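Local structure of group 3 allergen SMIPP-S Yv6023A04 (3H7O) at residues A[12-17]-A[127-132]; A[26-31]-A[181-186]; A[113-118]-A[214-219]; A[121-126]-A[144-149]; A[168-173]-A[208-213]. The protein belongs to the chymotrypsin-like serine protease family but is an inactivated paralogue, and so probably lacks the endopeptidase activity of its relatives. The protein carries 3 engineered substitutions. One frame throughout, in Å; residues are numbered along the deposited sequence.

Contact 1 (A[12-17]-A[127-132]); sequences PWTVAV and SGYGDG
The hydroxyls of Thr-14 and Ser-127 meet end to end, OG1 to OG at 2.6 Å, in a hydrogen bond that is not settled, since the Ser-127 proton has a second acceptor within reach; Thr-14 OG1 also bonds to Val-11 O. Thr-14 OG1 stands beside its own backbone N (chi1 -49°), on the side facing Ser-127. One bridging water extends this link: it lies 2.8 Å from Ser-127 OG and accepts from Trp-13 NE1 at 3.0 Å, in the plane of the indole and at its edge. Farther along, the ring of Tyr-129 turns an edge to the strand. Its CE2 lies 3.9 Å from Val-15 O, close to the ring plane, and 4.1 Å from Ala-16 CB. A second water ties the phenol back to the strand, donating to Tyr-129 OH at 2.7 Å and to Thr-14 O at 2.9 Å. Ser-59 O is a further partner of that hydroxyl.

Strand 14-19 belongs to the closed six-stranded barrel and strand 123-128 to the other sheet, so this is part of the buried interface between the two halves of the chymotrypsin fold. With no backbone pairing across it, the halves are joined here by side chains and water rather than by continuous sheet.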
# COMPACT_ATOMS: atom_id res chain seq x y z
N PRO A 12 -11.78 -5.01 -1.85
CA PRO A 12 -12.01 -5.37 -0.45
C PRO A 12 -10.77 -5.75 0.36
O PRO A 12 -10.86 -5.94 1.58
CB PRO A 12 -12.96 -6.57 -0.56
CG PRO A 12 -12.66 -7.16 -1.88
CD PRO A 12 -12.34 -6.01 -2.77
N TRP A 13 -9.62 -5.84 -0.30
CA TRP A 13 -8.33 -6.08 0.34
C TRP A 13 -7.70 -4.79 0.87
O TRP A 13 -6.70 -4.84 1.58
CB TRP A 13 -7.37 -6.73 -0.65
CG TRP A 13 -7.43 -6.08 -1.99
CD1 TRP A 13 -6.81 -4.93 -2.37
CD2 TRP A 13 -8.19 -6.52 -3.12
NE1 TRP A 13 -7.13 -4.62 -3.67
CE2 TRP A 13 -7.98 -5.59 -4.15
CE3 TRP A 13 -9.04 -7.61 -3.35
CZ2 TRP A 13 -8.57 -5.72 -5.41
CZ3 TRP A 13 -9.63 -7.74 -4.61
CH2 TRP A 13 -9.39 -6.80 -5.62
N THR A 14 -8.28 -3.64 0.51
CA THR A 14 -7.71 -2.34 0.86
C THR A 14 -7.98 -2.01 2.32
O THR A 14 -9.10 -2.19 2.82
CB THR A 14 -8.28 -1.21 -0.04
OG1 THR A 14 -8.20 -1.59 -1.42
CG2 THR A 14 -7.51 0.10 0.16
N VAL A 15 -6.94 -1.54 3.01
CA VAL A 15 -7.08 -1.05 4.38
C VAL A 15 -6.33 0.26 4.54
O VAL A 15 -5.51 0.63 3.69
CB VAL A 15 -6.59 -2.08 5.45
CG1 VAL A 15 -7.28 -3.42 5.29
CG2 VAL A 15 -5.08 -2.25 5.42
N ALA A 16 -6.63 0.98 5.62
CA ALA A 16 -5.82 2.09 6.08
C ALA A 16 -5.00 1.64 7.29
O ALA A 16 -5.55 1.03 8.22
CB ALA A 16 -6.69 3.29 6.43
N VAL A 17 -3.71 1.95 7.26
CA VAL A 17 -2.82 1.72 8.39
C VAL A 17 -2.62 3.04 9.13
O VAL A 17 -2.03 3.98 8.59
CB VAL A 17 -1.46 1.12 7.94
CG1 VAL A 17 -0.52 0.94 9.14
CG2 VAL A 17 -1.68 -0.22 7.21
N SER A 127 -5.48 1.38 -5.13
CA SER A 127 -6.58 1.89 -4.30
C SER A 127 -6.06 2.36 -2.95
O SER A 127 -5.09 1.82 -2.42
CB SER A 127 -7.67 0.83 -4.13
OG SER A 127 -7.16 -0.32 -3.48
N GLY A 128 -6.73 3.36 -2.39
CA GLY A 128 -6.32 3.95 -1.12
C GLY A 128 -6.99 5.29 -0.85
O GLY A 128 -7.94 5.67 -1.54
N TYR A 129 -6.45 6.01 0.13
CA TYR A 129 -7.17 7.11 0.77
C TYR A 129 -6.46 8.46 0.69
O TYR A 129 -7.03 9.48 1.05
CB TYR A 129 -7.45 6.76 2.23
CG TYR A 129 -8.27 5.49 2.39
CD1 TYR A 129 -9.66 5.53 2.31
CD2 TYR A 129 -7.65 4.26 2.61
CE1 TYR A 129 -10.41 4.37 2.45
CE2 TYR A 129 -8.40 3.09 2.76
CZ TYR A 129 -9.78 3.15 2.67
OH TYR A 129 -10.54 2.02 2.80
N GLY A 130 -5.21 8.46 0.23
CA GLY A 130 -4.42 9.69 0.15
C GLY A 130 -4.03 10.21 1.52
O GLY A 130 -3.99 9.44 2.49
N ASP A 131 -3.75 11.51 1.60
CA ASP A 131 -3.33 12.15 2.84
C ASP A 131 -4.47 12.28 3.83
O ASP A 131 -5.59 12.65 3.46
CB ASP A 131 -2.74 13.54 2.55
CG ASP A 131 -1.37 13.49 1.91
OD1 ASP A 131 -0.68 12.45 2.05
OD2 ASP A 131 -0.98 14.49 1.27
N GLY A 132 -4.18 11.98 5.10
CA GLY A 132 -5.19 11.99 6.15
C GLY A 132 -5.30 13.24 6.99
O GLY A 132 -6.29 13.43 7.70
O HOH W 1 -6.24 -2.22 -5.30
O HOH W 2 -10.90 -0.34 4.09

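Contact 2 (A[26-31]-A[181-186]); sequences LTCGGA and GDAGDP
Gly-29 N gives its hydrogen to Ala-183 O at 2.8 Å, with an N-H...O angle of 143° and the donor tilted 17° from the carbonyl plane. The acceptor lies in a variant of the Gly-Asp-Ser-Gly-Gly-Pro motif of chymotrypsin-like proteases. Residues 181-186 carry Ala-183 at the position of the usual nucleophilic serine and Asp-185 at that of the second glycine of the Gly-Gly pair, consistent with an inactivated enzyme.

A type II turn from Asp-182 to Asp-185 shapes the loop, closed by Asp-185 N to Asp-182 O, and its third residue, Gly-184, has a positive phi of 86°. The missing side chains of Gly-29 and Gly-184 let the backbones approach until Gly-184 CA lies 3.4 Å from Gly-29 O, a CA-H...O contact. Asp-185 bends back from a CB that points away, and its OD1 comes within 3.3 Å of Gly-29 CA.

Cys-28 lays its CB on Ala-183 O, with its sulfur tied to Cys-44 by a disulfide. Next to Ala-183 is His-43, on helix 42-45. At one end of the contact a water spans Thr-27 OG1 and Gly-181 O, donating to the latter at 2.6 Å. At the other, the ring of Pro-186 sits against the strand, with CD 3.4 Å from Gly-30 O and CB 3.9 Å from Ala-31 CB.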
# COMPACT_ATOMS: atom_id res chain seq x y z
N LEU A 26 -1.27 9.69 11.43
CA LEU A 26 -1.06 9.60 9.99
C LEU A 26 -1.67 8.31 9.48
O LEU A 26 -1.89 7.37 10.25
CB LEU A 26 0.44 9.61 9.65
CG LEU A 26 1.29 10.86 9.89
CD1 LEU A 26 2.73 10.59 9.49
CD2 LEU A 26 0.75 12.07 9.12
N THR A 27 -1.96 8.27 8.18
CA THR A 27 -2.44 7.05 7.54
C THR A 27 -1.61 6.69 6.32
O THR A 27 -1.13 7.57 5.59
CB THR A 27 -3.92 7.16 7.13
OG1 THR A 27 -4.09 8.28 6.25
CG2 THR A 27 -4.83 7.32 8.35
N CYS A 28 -1.43 5.38 6.12
CA CYS A 28 -0.87 4.82 4.90
C CYS A 28 -1.84 3.76 4.39
O CYS A 28 -2.76 3.35 5.11
CB CYS A 28 0.50 4.19 5.17
SG CYS A 28 1.78 5.43 5.44
N GLY A 29 -1.66 3.34 3.14
CA GLY A 29 -2.42 2.21 2.60
C GLY A 29 -1.87 0.87 3.07
O GLY A 29 -0.74 0.79 3.56
N GLY A 30 -2.68 -0.17 2.91
CA GLY A 30 -2.27 -1.53 3.21
C GLY A 30 -3.14 -2.54 2.49
O GLY A 30 -4.21 -2.18 1.98
N ALA A 31 -2.70 -3.79 2.45
CA ALA A 31 -3.46 -4.88 1.83
C ALA A 31 -3.66 -6.04 2.80
O ALA A 31 -2.73 -6.46 3.48
CB ALA A 31 -2.76 -5.37 0.57
N GLY A 181 0.27 9.84 1.78
CA GLY A 181 -0.60 8.86 2.46
C GLY A 181 -0.95 7.64 1.62
O GLY A 181 -1.51 6.67 2.14
N ASP A 182 -0.61 7.68 0.33
CA ASP A 182 -0.84 6.54 -0.56
C ASP A 182 0.29 5.51 -0.55
O ASP A 182 0.20 4.49 -1.23
CB ASP A 182 -1.12 7.02 -1.99
CG ASP A 182 -2.51 7.61 -2.14
OD1 ASP A 182 -3.50 6.92 -1.81
OD2 ASP A 182 -2.61 8.77 -2.60
N ALA A 183 1.35 5.78 0.22
CA ALA A 183 2.38 4.78 0.46
C ALA A 183 1.70 3.55 1.04
O ALA A 183 0.83 3.67 1.90
CB ALA A 183 3.42 5.31 1.43
N GLY A 184 2.07 2.37 0.55
CA GLY A 184 1.48 1.13 1.02
C GLY A 184 0.19 0.73 0.33
O GLY A 184 -0.34 -0.36 0.59
N ASP A 185 -0.33 1.59 -0.56
CA ASP A 185 -1.56 1.29 -1.30
C ASP A 185 -1.46 -0.02 -2.08
O ASP A 185 -0.49 -0.24 -2.80
CB ASP A 185 -1.92 2.41 -2.28
CG ASP A 185 -2.64 3.59 -1.62
OD1 ASP A 185 -2.71 3.67 -0.37
OD2 ASP A 185 -3.13 4.45 -2.38
N PRO A 186 -2.47 -0.90 -1.93
CA PRO A 186 -2.48 -2.13 -2.72
C PRO A 186 -2.61 -1.82 -4.20
O PRO A 186 -3.34 -0.90 -4.58
CB PRO A 186 -3.72 -2.88 -2.21
CG PRO A 186 -4.58 -1.84 -1.57
CD PRO A 186 -3.63 -0.80 -1.03
O HOH W 3 -3.70 6.89 3.61

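Contact 3 (A[113-118]-A[214-219]); sequences DIEFRP and VGSYVS
Ile-114 and Val-218 meet at a slant, the CD1 end of the isoleucine against CG1 of the valine at 3.4 Å, tighter than ordinary van der Waals contact. The pair marks where a type II beta turn, Asp-113 to Phe-116, leans on the start of the C-terminal helix, 218-225, a helix characteristic of the chymotrypsin fold. The valine puts CG1 between its backbone N and carbonyl carbon (chi1 82°), which faces that methyl toward the isoleucine. Ile-114 CD1 also touches Ser-219 CB at 3.8 Å.

On the other flank of the turn, Glu-115 doubles back at chi2 and brings its carboxylate alongside Ser-216. OE2 lies 3.6 Å from Ser-216 CA, and OE1 takes a weak hydrogen bond from Ser-216 OG at 3.5 Å.

Between these two pairs the main chains come very close. Gly-215 has no side chain, and its CA lies 4.1 Å from Glu-115 CA, against the turn. Glu-115 N donates to Gly-215 O at 2.7 Å; the N-H...O angle is 157°, yet the donor stands 58° out of the carbonyl plane, so the bond misses the lone pairs. Beside it a water at the edge of the Phe-116 ring donates to Phe-116 O and accepts from Gly-215 N, each at 2.8 Å.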
# COMPACT_ATOMS: atom_id res chain seq x y z
N ASP A 113 2.80 -14.95 -8.58
CA ASP A 113 3.90 -15.90 -8.74
C ASP A 113 5.22 -15.26 -8.32
O ASP A 113 5.36 -14.03 -8.36
CB ASP A 113 4.01 -16.35 -10.20
CG ASP A 113 2.89 -17.30 -10.61
OD1 ASP A 113 2.12 -17.76 -9.74
OD2 ASP A 113 2.78 -17.58 -11.83
N ILE A 114 6.17 -16.09 -7.90
CA ILE A 114 7.54 -15.65 -7.63
C ILE A 114 8.05 -14.78 -8.78
O ILE A 114 7.95 -15.16 -9.95
CB ILE A 114 8.50 -16.85 -7.42
CG1 ILE A 114 8.12 -17.65 -6.16
CG2 ILE A 114 9.97 -16.40 -7.39
CD1 ILE A 114 8.59 -17.05 -4.83
N GLU A 115 8.57 -13.60 -8.42
CA GLU A 115 9.19 -12.67 -9.37
C GLU A 115 8.26 -12.13 -10.46
O GLU A 115 8.72 -11.69 -11.51
CB GLU A 115 10.46 -13.29 -10.00
CG GLU A 115 11.64 -13.47 -9.03
CD GLU A 115 12.06 -12.17 -8.33
OE1 GLU A 115 11.98 -11.09 -8.94
OE2 GLU A 115 12.47 -12.25 -7.15
N PHE A 116 6.95 -12.15 -10.20
CA PHE A 116 6.00 -11.64 -11.19
C PHE A 116 6.19 -10.15 -11.44
O PHE A 116 6.25 -9.35 -10.51
CB PHE A 116 4.55 -11.92 -10.79
CG PHE A 116 3.55 -11.39 -11.77
CD1 PHE A 116 3.25 -12.10 -12.93
CD2 PHE A 116 2.92 -10.15 -11.56
CE1 PHE A 116 2.34 -11.60 -13.86
CE2 PHE A 116 2.01 -9.65 -12.49
CZ PHE A 116 1.72 -10.38 -13.64
N ARG A 117 6.28 -9.79 -12.72
CA ARG A 117 6.39 -8.41 -13.15
C ARG A 117 5.20 -8.08 -14.05
O ARG A 117 5.03 -8.72 -15.09
CB ARG A 117 7.71 -8.20 -13.90
CG ARG A 117 7.89 -6.82 -14.52
CD ARG A 117 9.25 -6.66 -15.19
NE ARG A 117 9.46 -7.61 -16.29
CZ ARG A 117 9.03 -7.44 -17.54
NH1 ARG A 117 8.33 -6.37 -17.88
NH2 ARG A 117 9.28 -8.37 -18.45
N PRO A 118 4.37 -7.10 -13.65
CA PRO A 118 3.26 -6.71 -14.52
C PRO A 118 3.80 -6.21 -15.85
O PRO A 118 4.77 -5.45 -15.89
CB PRO A 118 2.57 -5.58 -13.73
CG PRO A 118 3.58 -5.10 -12.77
CD PRO A 118 4.41 -6.30 -12.41
N VAL A 214 5.64 -6.93 -5.60
CA VAL A 214 5.25 -7.96 -4.63
C VAL A 214 5.88 -9.32 -4.98
O VAL A 214 6.31 -10.06 -4.10
CB VAL A 214 3.71 -8.05 -4.44
CG1 VAL A 214 3.32 -9.22 -3.54
CG2 VAL A 214 3.17 -6.76 -3.86
N GLY A 215 5.95 -9.62 -6.28
CA GLY A 215 6.57 -10.86 -6.77
C GLY A 215 7.98 -11.10 -6.25
O GLY A 215 8.39 -12.24 -6.07
N SER A 216 8.72 -10.01 -6.02
CA SER A 216 10.10 -10.09 -5.52
C SER A 216 10.19 -10.51 -4.05
O SER A 216 11.25 -10.97 -3.61
CB SER A 216 10.81 -8.76 -5.71
OG SER A 216 10.84 -8.40 -7.08
N TYR A 217 9.09 -10.36 -3.32
CA TYR A 217 9.07 -10.63 -1.88
C TYR A 217 8.10 -11.74 -1.48
O TYR A 217 7.93 -12.02 -0.29
CB TYR A 217 8.71 -9.36 -1.10
CG TYR A 217 9.69 -8.22 -1.32
CD1 TYR A 217 10.81 -8.07 -0.51
CD2 TYR A 217 9.49 -7.31 -2.36
CE1 TYR A 217 11.71 -7.03 -0.71
CE2 TYR A 217 10.39 -6.27 -2.58
CZ TYR A 217 11.49 -6.13 -1.75
OH TYR A 217 12.37 -5.10 -1.97
N VAL A 218 7.48 -12.38 -2.47
CA VAL A 218 6.39 -13.32 -2.19
C VAL A 218 6.85 -14.58 -1.44
O VAL A 218 6.09 -15.16 -0.67
CB VAL A 218 5.53 -13.62 -3.46
CG1 VAL A 218 6.17 -14.67 -4.33
CG2 VAL A 218 4.12 -14.05 -3.06
N SER A 219 8.11 -14.97 -1.64
CA SER A 219 8.71 -16.07 -0.88
C SER A 219 8.80 -15.71 0.61
O SER A 219 8.45 -16.51 1.48
CB SER A 219 10.09 -16.42 -1.44
OG SER A 219 10.67 -17.49 -0.72
O HOH W 4 4.49 -8.57 -8.42

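Contact 4 (A[121-126]-A[144-149]); sequences GSDVLV and SAQLTV. Engineered in segment 144-149: Gln-146 (natural residue Asn).
Backbone bonds between Val-124 and Leu-147, N to O at 2.8 Å in both directions, centre an antiparallel ladder of six. Val-126 and Ala-145 form the next hydrogen-bonded pair, and the ladder runs on past strand 123-126 through Val-149 N to Ser-122 O and Gly-121 N to Val-149 O. The strand directions differ by 146°, so the strands are twisted, consistent with a curled sheet. CA-H...O contacts fill the non-hydrogen-bonded positions, among them Asp-123 CA to Leu-147 O at 3.2 Å.

The apolar contacts lie on the face carrying Val-124, Val-126, Ala-145 and Leu-147. Val-126 CG1 reaches both Ala-145 CB at 4.0 Å and Leu-147 CG at 4.1 Å, and Phe-211 of strand 209-213 packs on this valine and leucine on the same face.

Polar and mixed contacts occupy the other face. Gln-146, an engineered residue, folds back at chi2 (-76°) so that its amide lies against Leu-125, NE2 to CD1 at 3.5 Å. Its OE1 takes a hydrogen from a water at 2.7 Å, and the same water donates weakly to Asp-123 O. Thr-148 OG1 and Asp-123 OD1 are 3.4 Å apart, at most a weak and unsettled bond. The backbone ladder therefore supplies most of the polar pairing; one face is greasy and buried, the other more accessible, with loose polar contacts.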
# COMPACT_ATOMS: atom_id res chain seq x y z
N GLY A 121 2.79 -1.60 -20.31
CA GLY A 121 1.63 -1.26 -21.13
C GLY A 121 0.32 -1.79 -20.58
O GLY A 121 -0.75 -1.34 -20.99
N SER A 122 0.40 -2.75 -19.66
CA SER A 122 -0.79 -3.27 -18.99
C SER A 122 -1.23 -2.33 -17.88
O SER A 122 -0.47 -1.47 -17.44
CB SER A 122 -0.56 -4.68 -18.45
OG SER A 122 0.26 -4.68 -17.30
N ASP A 123 -2.47 -2.49 -17.42
CA ASP A 123 -3.00 -1.67 -16.34
C ASP A 123 -2.85 -2.33 -14.98
O ASP A 123 -2.97 -3.55 -14.86
CB ASP A 123 -4.47 -1.33 -16.59
CG ASP A 123 -4.65 -0.21 -17.60
OD1 ASP A 123 -3.65 0.45 -17.97
OD2 ASP A 123 -5.81 0.01 -18.03
N VAL A 124 -2.55 -1.52 -13.98
CA VAL A 124 -2.64 -1.93 -12.58
C VAL A 124 -3.61 -1.01 -11.85
O VAL A 124 -3.70 0.18 -12.15
CB VAL A 124 -1.26 -1.94 -11.85
CG1 VAL A 124 -0.37 -3.07 -12.39
CG2 VAL A 124 -0.55 -0.59 -11.96
N LEU A 125 -4.35 -1.57 -10.90
CA LEU A 125 -5.35 -0.82 -10.16
C LEU A 125 -4.82 -0.52 -8.77
O LEU A 125 -4.61 -1.44 -7.96
CB LEU A 125 -6.68 -1.60 -10.10
CG LEU A 125 -7.89 -1.00 -9.36
CD1 LEU A 125 -8.47 0.20 -10.10
CD2 LEU A 125 -8.97 -2.06 -9.14
N VAL A 126 -4.59 0.76 -8.49
CA VAL A 126 -4.15 1.20 -7.17
C VAL A 126 -5.38 1.71 -6.42
O VAL A 126 -6.23 2.36 -7.01
CB VAL A 126 -3.03 2.28 -7.27
CG1 VAL A 126 -3.49 3.52 -8.03
CG2 VAL A 126 -2.49 2.65 -5.88
N SER A 144 -9.73 4.80 -6.31
CA SER A 144 -8.93 3.87 -7.10
C SER A 144 -8.60 4.47 -8.47
O SER A 144 -9.30 5.35 -8.95
CB SER A 144 -9.62 2.51 -7.24
OG SER A 144 -10.76 2.59 -8.07
N ALA A 145 -7.51 3.99 -9.06
CA ALA A 145 -7.07 4.47 -10.38
C ALA A 145 -6.37 3.36 -11.15
O ALA A 145 -5.58 2.60 -10.59
CB ALA A 145 -6.13 5.67 -10.22
N GLN A 146 -6.67 3.28 -12.44
CA GLN A 146 -5.99 2.37 -13.34
C GLN A 146 -4.77 3.08 -13.91
O GLN A 146 -4.91 4.06 -14.64
CB GLN A 146 -6.92 1.93 -14.48
CG GLN A 146 -8.11 1.08 -14.05
CD GLN A 146 -7.75 -0.37 -13.73
OE1 GLN A 146 -6.60 -0.78 -13.83
NE2 GLN A 146 -8.76 -1.15 -13.35
N LEU A 147 -3.58 2.61 -13.55
CA LEU A 147 -2.35 3.18 -14.07
C LEU A 147 -1.72 2.25 -15.10
O LEU A 147 -1.88 1.03 -15.02
CB LEU A 147 -1.34 3.48 -12.95
CG LEU A 147 -1.76 4.25 -11.68
CD1 LEU A 147 -0.54 4.59 -10.84
CD2 LEU A 147 -2.55 5.51 -12.00
N THR A 148 -1.01 2.83 -16.05
CA THR A 148 -0.33 2.06 -17.09
C THR A 148 1.13 1.86 -16.70
O THR A 148 1.86 2.83 -16.45
CB THR A 148 -0.40 2.77 -18.45
OG1 THR A 148 -1.76 3.14 -18.73
CG2 THR A 148 0.11 1.87 -19.57
N VAL A 149 1.56 0.60 -16.64
CA VAL A 149 2.94 0.25 -16.35
C VAL A 149 3.87 0.81 -17.43
O VAL A 149 3.65 0.59 -18.62
CB VAL A 149 3.14 -1.29 -16.22
CG1 VAL A 149 4.61 -1.64 -15.98
CG2 VAL A 149 2.26 -1.85 -15.11
O HOH W 5 -5.79 -3.29 -13.51

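Contact 5 (A[168-173]-A[208-213]); sequences VFCAQK and PEVFTK
Phe-169 pairs with Phe-211, and Ala-171 with Glu-209, through two reciprocal sets of N-H...O bonds of 2.9 to 3.0 Å between antiparallel strands. On the face shared by the phenylalanines, the Phe-169 ring occupies the position between its backbone N and carbonyl carbon (chi1 69°), which swings it across the neighbouring strand. Phe-211 CB then sits over its face, 3.8 Å from the centroid and 20° off the normal, a CH-pi contact. The two ring planes are only 17° apart, but the centroids are 5.2 Å apart and the rings barely overlap. Farther along, Ala-171 CB touches Phe-211 CE2 at 3.7 Å.

The opposite face carries Cys-170, whose SG lies 3.8 Å from Val-210 CG2. Val-168 CB meets CG1 of the same valine, also at 3.8 Å. At the end of the ladder the Gln-172 amide lies against Pro-208, OE1 to CG at 3.7 Å, while its NE2 bonds to Gly-206 O.

Strand 143-150 borders 168-172 on its other side, placing Leu-147 against Ala-171 and Phe-211. Strand 192-197 flanks 209-213, and helix 152-159 covers the Cys-170 face, joined to it by the disulfide to Cys-155.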
# COMPACT_ATOMS: atom_id res chain seq x y z
N VAL A 168 11.21 -3.05 -7.96
CA VAL A 168 10.11 -2.11 -8.18
C VAL A 168 9.60 -2.16 -9.62
O VAL A 168 10.26 -2.71 -10.51
CB VAL A 168 10.50 -0.64 -7.81
CG1 VAL A 168 10.88 -0.51 -6.33
CG2 VAL A 168 11.60 -0.09 -8.72
N PHE A 169 8.41 -1.62 -9.84
CA PHE A 169 7.96 -1.26 -11.17
C PHE A 169 7.32 0.12 -11.11
O PHE A 169 6.99 0.62 -10.02
CB PHE A 169 7.01 -2.30 -11.79
CG PHE A 169 5.66 -2.37 -11.12
CD1 PHE A 169 5.43 -3.24 -10.06
CD2 PHE A 169 4.60 -1.58 -11.57
CE1 PHE A 169 4.18 -3.31 -9.45
CE2 PHE A 169 3.34 -1.64 -10.96
CZ PHE A 169 3.13 -2.51 -9.90
N CYS A 170 7.17 0.74 -12.27
CA CYS A 170 6.58 2.07 -12.34
C CYS A 170 5.31 2.06 -13.17
O CYS A 170 5.16 1.25 -14.09
CB CYS A 170 7.58 3.06 -12.92
SG CYS A 170 9.08 3.26 -11.94
N ALA A 171 4.40 2.96 -12.84
CA ALA A 171 3.14 3.10 -13.55
C ALA A 171 2.66 4.55 -13.49
O ALA A 171 3.01 5.28 -12.57
CB ALA A 171 2.09 2.15 -12.97
N GLN A 172 1.88 4.95 -14.49
CA GLN A 172 1.44 6.34 -14.58
C GLN A 172 0.14 6.49 -15.37
O GLN A 172 -0.12 5.73 -16.30
CB GLN A 172 2.54 7.21 -15.21
CG GLN A 172 2.35 8.72 -15.03
CD GLN A 172 3.60 9.52 -15.38
OE1 GLN A 172 4.50 9.03 -16.06
NE2 GLN A 172 3.65 10.76 -14.92
N LYS A 173 -0.67 7.46 -14.96
CA LYS A 173 -1.83 7.90 -15.72
C LYS A 173 -1.85 9.43 -15.69
O LYS A 173 -1.70 10.03 -14.63
CB LYS A 173 -3.12 7.34 -15.10
CG LYS A 173 -4.39 7.68 -15.88
CD LYS A 173 -5.64 7.32 -15.10
CE LYS A 173 -6.89 7.72 -15.86
NZ LYS A 173 -8.11 7.54 -15.04
N PRO A 208 6.71 9.22 -12.80
CA PRO A 208 5.75 8.13 -12.65
C PRO A 208 5.66 7.70 -11.20
O PRO A 208 6.53 8.03 -10.39
CB PRO A 208 6.37 6.99 -13.48
CG PRO A 208 7.46 7.62 -14.30
CD PRO A 208 7.93 8.79 -13.52
N GLU A 209 4.59 6.98 -10.86
CA GLU A 209 4.47 6.37 -9.54
C GLU A 209 5.36 5.14 -9.46
O GLU A 209 5.56 4.45 -10.46
CB GLU A 209 3.01 6.02 -9.24
CG GLU A 209 2.03 7.20 -9.32
CD GLU A 209 2.31 8.31 -8.30
OE1 GLU A 209 2.92 8.04 -7.24
OE2 GLU A 209 1.90 9.47 -8.55
N VAL A 210 5.89 4.87 -8.27
CA VAL A 210 6.74 3.69 -8.06
C VAL A 210 6.07 2.73 -7.10
O VAL A 210 5.47 3.14 -6.10
CB VAL A 210 8.15 4.08 -7.54
CG1 VAL A 210 9.02 2.83 -7.29
CG2 VAL A 210 8.85 4.99 -8.54
N PHE A 211 6.18 1.44 -7.41
CA PHE A 211 5.55 0.38 -6.64
C PHE A 211 6.57 -0.69 -6.34
O PHE A 211 7.31 -1.11 -7.22
CB PHE A 211 4.39 -0.23 -7.42
CG PHE A 211 3.32 0.76 -7.77
CD1 PHE A 211 2.25 0.97 -6.91
CD2 PHE A 211 3.38 1.50 -8.95
CE1 PHE A 211 1.25 1.90 -7.22
CE2 PHE A 211 2.40 2.43 -9.27
CZ PHE A 211 1.33 2.63 -8.40
N THR A 212 6.62 -1.12 -5.08
CA THR A 212 7.42 -2.27 -4.70
C THR A 212 6.78 -3.50 -5.34
O THR A 212 5.58 -3.73 -5.19
CB THR A 212 7.49 -2.43 -3.17
OG1 THR A 212 8.12 -1.28 -2.60
CG2 THR A 212 8.28 -3.68 -2.79
N LYS A 213 7.59 -4.26 -6.06
CA LYS A 213 7.14 -5.43 -6.79
C LYS A 213 6.90 -6.59 -5.82
O LYS A 213 7.85 -7.17 -5.28
CB LYS A 213 8.18 -5.79 -7.86
CG LYS A 213 7.79 -6.90 -8.81
CD LYS A 213 8.60 -6.84 -10.11
CE LYS A 213 10.11 -6.72 -9.86
NZ LYS A 213 10.90 -7.39 -10.94

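How the contacts relate
Contacts 1, 2 and 5 are buried, whereas contacts 3 and 4 are partly exposed. Contacts 1 and 2, centres 5 Å apart, share the junction of the two halves of the fold: strands 14-19 and 26-32 are neighbours in one sheet, and Asp-131 OD1 meets Gly-181 N at 2.8 Å. Their polar links are few, using hydroxyls, waters and close glycine backbones. Contacts 4 and 5 are instead regular ladders of the other sheet, joined where Gln-172 N meets Thr-148 O at 2.9 Å. Contact 3, its centre about 15 Å from the centre of the chain, joins a loop turn to the start of helix 218-225 and touches both ladders through Pro-118, which reaches Val-124 and Phe-169.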